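Local coordinates for uncharacterized protein (Bacteroides thetaiotaomicron VPI-5482, PDB 3KNY) that is of unknown function but belongs to the BT_3535-like family and is probably a lipoprotein built from two domains, at residues A[137-146]-A[158-167]. Sequence-based numbering, arbitrary orientation.
Sequences LGPYIKAAVT and SSSVYTGSPY
The carbonyl oxygen of Tyr140 is gripped twice from the neighbouring strand: the hydroxyl OG1 of Thr163 donates to Tyr140 O at 2.9 Å, tilted from the carbonyl plane, and Gly164 N adds a weak, longer bond to the same atom. At chi1 -171° the Thr163 hydroxyl stands opposite the backbone N, beside the carbonyl carbon, and from there reaches across to that oxygen. Tyr140 N in turn donates to Gly164 O, and from this end regular antiparallel pairing runs through the hydrogen-bonded pairs Lys142 with Tyr162, Ala144 with Ser160 and Thr146 with Ser158. The hairpin of strands 140-149 and 154-164 thereby forms two of the three strands of an antiparallel sheet, strand 124-134 lying along the other side of 140-149.

Two tyrosines fold across the strands on one face. With CG between the backbone N and the carbonyl carbon (chi1 59°), the Tyr140 ring turns toward the other strand and lies over Gly164, whose CA sits 4.0 Å from the ring centroid in a CH-pi contact. Tyr162 reaches the opposite way and takes Lys142 CB over a face of its ring, 3.8 Å from the centroid, while Ala144 CB meets its edge. The lysine chain then runs on extended, bringing CE over the rim of the other face of the Tyr140 ring. Putting an alanine at Tyr140 would probably take away the ring lying over Gly164 and the aromatic face beside Lys142 CE.

On the reverse face, Ile141 CG2 meets Val161 CG1 at 3.6 Å, and Ala143, Val145 and Val161 pack on strands 177-183 and 188-201 of the second sheet. The hairpin is thus two-sided: mostly aliphatic side chains, with Thr163 and Ser159 among them, join the sheets, while on the opposite face the two tyrosine rings lie over backbone and aliphatic CH groups.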
loop_
_atom_site.group_PDB
_atom_site.type_symbol
_atom_site.label_atom_id
_atom_site.label_comp_id
_atom_site.label_asym_id
_atom_site.label_seq_id
_atom_site.Cartn_x
_atom_site.Cartn_y
_atom_site.Cartn_z
ATOM N N LEU A 137 4.831 -18.564 3.587
ATOM C CA LEU A 137 5.615 -19.447 2.717
ATOM C C LEU A 137 6.100 -18.739 1.456
ATOM O O LEU A 137 6.787 -19.348 0.685
ATOM C CB LEU A 137 4.822 -20.716 2.350
ATOM C CG LEU A 137 4.523 -21.667 3.521
ATOM C CD1 LEU A 137 3.480 -22.705 3.143
ATOM C CD2 LEU A 137 5.799 -22.347 3.970
ATOM N N GLY A 138 5.740 -17.476 1.222
ATOM C CA GLY A 138 6.296 -16.722 0.074
ATOM C C GLY A 138 5.362 -16.135 -0.986
ATOM O O GLY A 138 5.579 -15.017 -1.451
ATOM N N PRO A 139 4.348 -16.897 -1.421
ATOM C CA PRO A 139 3.447 -16.399 -2.435
ATOM C C PRO A 139 2.762 -15.099 -2.031
ATOM O O PRO A 139 2.442 -14.899 -0.868
ATOM C CB PRO A 139 2.444 -17.539 -2.564
ATOM C CG PRO A 139 3.252 -18.722 -2.310
ATOM C CD PRO A 139 4.107 -18.324 -1.166
ATOM N N TYR A 140 2.545 -14.228 -3.005
ATOM C CA TYR A 140 2.061 -12.887 -2.731
ATOM C C TYR A 140 0.970 -12.460 -3.719
ATOM O O TYR A 140 0.860 -13.017 -4.799
ATOM C CB TYR A 140 3.242 -11.897 -2.801
ATOM C CG TYR A 140 3.958 -11.878 -4.135
ATOM C CD1 TYR A 140 3.334 -11.367 -5.281
ATOM C CD2 TYR A 140 5.255 -12.384 -4.270
ATOM C CE1 TYR A 140 3.979 -11.362 -6.536
ATOM C CE2 TYR A 140 5.906 -12.389 -5.529
ATOM C CZ TYR A 140 5.253 -11.872 -6.642
ATOM O OH TYR A 140 5.862 -11.844 -7.859
ATOM N N ILE A 141 0.177 -11.466 -3.338
ATOM C CA ILE A 141 -0.747 -10.811 -4.263
ATOM C C ILE A 141 -0.338 -9.353 -4.337
ATOM O O ILE A 141 -0.310 -8.656 -3.307
ATOM C CB ILE A 141 -2.202 -10.842 -3.788
ATOM C CG1 ILE A 141 -2.712 -12.279 -3.632
ATOM C CG2 ILE A 141 -3.069 -10.040 -4.752
ATOM C CD1 ILE A 141 -4.057 -12.344 -2.861
ATOM N N LYS A 142 -0.019 -8.893 -5.542
ATOM C CA LYS A 142 0.334 -7.500 -5.767
ATOM C C LYS A 142 -0.649 -6.791 -6.694
ATOM O O LYS A 142 -1.274 -7.432 -7.542
ATOM C CB LYS A 142 1.724 -7.430 -6.387
ATOM C CG LYS A 142 2.794 -7.826 -5.410
ATOM C CD LYS A 142 4.176 -7.648 -5.974
ATOM C CE LYS A 142 5.224 -8.138 -4.977
ATOM N NZ LYS A 142 6.529 -7.473 -5.246
ATOM N N ALA A 143 -0.747 -5.470 -6.548
ATOM C CA ALA A 143 -1.561 -4.606 -7.418
ATOM C C ALA A 143 -0.619 -3.631 -8.129
ATOM O O ALA A 143 0.354 -3.160 -7.529
ATOM C CB ALA A 143 -2.623 -3.844 -6.600
ATOM N N ALA A 144 -0.870 -3.377 -9.415
ATOM C CA ALA A 144 -0.146 -2.356 -10.204
ATOM C C ALA A 144 -1.191 -1.462 -10.893
ATOM O O ALA A 144 -2.238 -1.915 -11.258
ATOM C CB ALA A 144 0.745 -2.994 -11.212
ATOM N N VAL A 145 -0.889 -0.196 -11.088
ATOM C CA VAL A 145 -1.868 0.785 -11.560
ATOM C C VAL A 145 -1.151 1.765 -12.439
ATOM O O VAL A 145 -0.071 2.230 -12.084
ATOM C CB VAL A 145 -2.446 1.612 -10.392
ATOM C CG1 VAL A 145 -3.369 2.651 -10.911
ATOM C CG2 VAL A 145 -3.180 0.716 -9.424
ATOM N N THR A 146 -1.746 2.099 -13.575
ATOM C CA THR A 146 -1.200 3.134 -14.439
ATOM C C THR A 146 -2.181 4.262 -14.437
ATOM O O THR A 146 -3.369 4.026 -14.546
ATOM C CB THR A 146 -0.981 2.626 -15.846
ATOM O OG1 THR A 146 0.081 1.671 -15.808
ATOM C CG2 THR A 146 -0.585 3.759 -16.768
ATOM N N SER A 158 -5.175 1.951 -16.295
ATOM C CA SER A 158 -4.982 0.519 -16.268
ATOM C C SER A 158 -4.759 0.043 -14.859
ATOM O O SER A 158 -4.249 0.771 -14.015
ATOM C CB SER A 158 -3.780 0.180 -17.093
ATOM O OG SER A 158 -3.014 -0.754 -16.409
ATOM N N SER A 159 -5.126 -1.197 -14.606
ATOM C CA SER A 159 -5.081 -1.715 -13.249
ATOM C C SER A 159 -4.891 -3.214 -13.288
ATOM O O SER A 159 -5.537 -3.856 -14.089
ATOM C CB SER A 159 -6.406 -1.400 -12.599
ATOM O OG SER A 159 -6.584 -2.146 -11.418
ATOM N N SER A 160 -4.003 -3.768 -12.450
ATOM C CA SER A 160 -3.722 -5.203 -12.451
ATOM C C SER A 160 -3.510 -5.756 -11.091
ATOM O O SER A 160 -2.993 -5.073 -10.212
ATOM C CB SER A 160 -2.468 -5.521 -13.230
ATOM O OG SER A 160 -2.515 -4.903 -14.488
ATOM N N VAL A 161 -3.880 -7.023 -10.938
ATOM C CA VAL A 161 -3.626 -7.775 -9.734
ATOM C C VAL A 161 -2.908 -8.987 -10.198
ATOM O O VAL A 161 -3.313 -9.613 -11.147
ATOM C CB VAL A 161 -4.881 -8.174 -9.014
ATOM C CG1 VAL A 161 -4.525 -9.077 -7.860
ATOM C CG2 VAL A 161 -5.589 -6.922 -8.500
ATOM N N TYR A 162 -1.791 -9.286 -9.582
ATOM C CA TYR A 162 -1.041 -10.468 -9.980
ATOM C C TYR A 162 -0.415 -11.160 -8.792
ATOM O O TYR A 162 -0.313 -10.613 -7.674
ATOM C CB TYR A 162 0.015 -10.124 -11.010
ATOM C CG TYR A 162 0.995 -9.107 -10.541
ATOM C CD1 TYR A 162 0.691 -7.759 -10.565
ATOM C CD2 TYR A 162 2.245 -9.484 -10.102
ATOM C CE1 TYR A 162 1.614 -6.815 -10.148
ATOM C CE2 TYR A 162 3.170 -8.555 -9.684
ATOM C CZ TYR A 162 2.850 -7.227 -9.702
ATOM O OH TYR A 162 3.785 -6.316 -9.280
ATOM N N THR A 163 0.019 -12.374 -9.066
ATOM C CA THR A 163 0.485 -13.239 -8.042
ATOM C C THR A 163 1.810 -13.826 -8.475
ATOM O O THR A 163 2.178 -13.761 -9.626
ATOM C CB THR A 163 -0.585 -14.287 -7.781
ATOM O OG1 THR A 163 -0.241 -15.032 -6.624
ATOM C CG2 THR A 163 -0.740 -15.219 -8.970
ATOM N N GLY A 164 2.543 -14.381 -7.531
ATOM C CA GLY A 164 3.851 -14.962 -7.803
ATOM C C GLY A 164 4.493 -15.397 -6.499
ATOM O O GLY A 164 3.865 -15.358 -5.425
ATOM N N SER A 165 5.736 -15.839 -6.590
ATOM C CA SER A 165 6.491 -16.262 -5.415
ATOM C C SER A 165 7.988 -16.132 -5.653
ATOM O O SER A 165 8.459 -16.342 -6.757
ATOM C CB SER A 165 6.178 -17.726 -5.079
ATOM O OG SER A 165 7.057 -18.213 -4.079
ATOM N N PRO A 166 8.748 -15.814 -4.605
ATOM C CA PRO A 166 10.190 -15.889 -4.750
ATOM C C PRO A 166 10.680 -17.317 -4.964
ATOM O O PRO A 166 11.753 -17.488 -5.497
ATOM C CB PRO A 166 10.700 -15.353 -3.420
ATOM C CG PRO A 166 9.637 -15.665 -2.469
ATOM C CD PRO A 166 8.356 -15.479 -3.226
ATOM N N TYR A 167 9.901 -18.325 -4.569
ATOM C CA TYR A 167 10.297 -19.725 -4.750
ATOM C C TYR A 167 9.546 -20.371 -5.903
ATOM O O TYR A 167 8.325 -20.269 -6.019
ATOM C CB TYR A 167 10.070 -20.545 -3.463
ATOM C CG TYR A 167 10.477 -19.793 -2.214
ATOM C CD1 TYR A 167 11.794 -19.416 -2.013
ATOM C CD2 TYR A 167 9.537 -19.423 -1.258
ATOM C CE1 TYR A 167 12.171 -18.710 -0.894
ATOM C CE2 TYR A 167 9.908 -18.704 -0.133
ATOM C CZ TYR A 167 11.227 -18.356 0.044
ATOM O OH TYR A 167 11.612 -17.652 1.162
#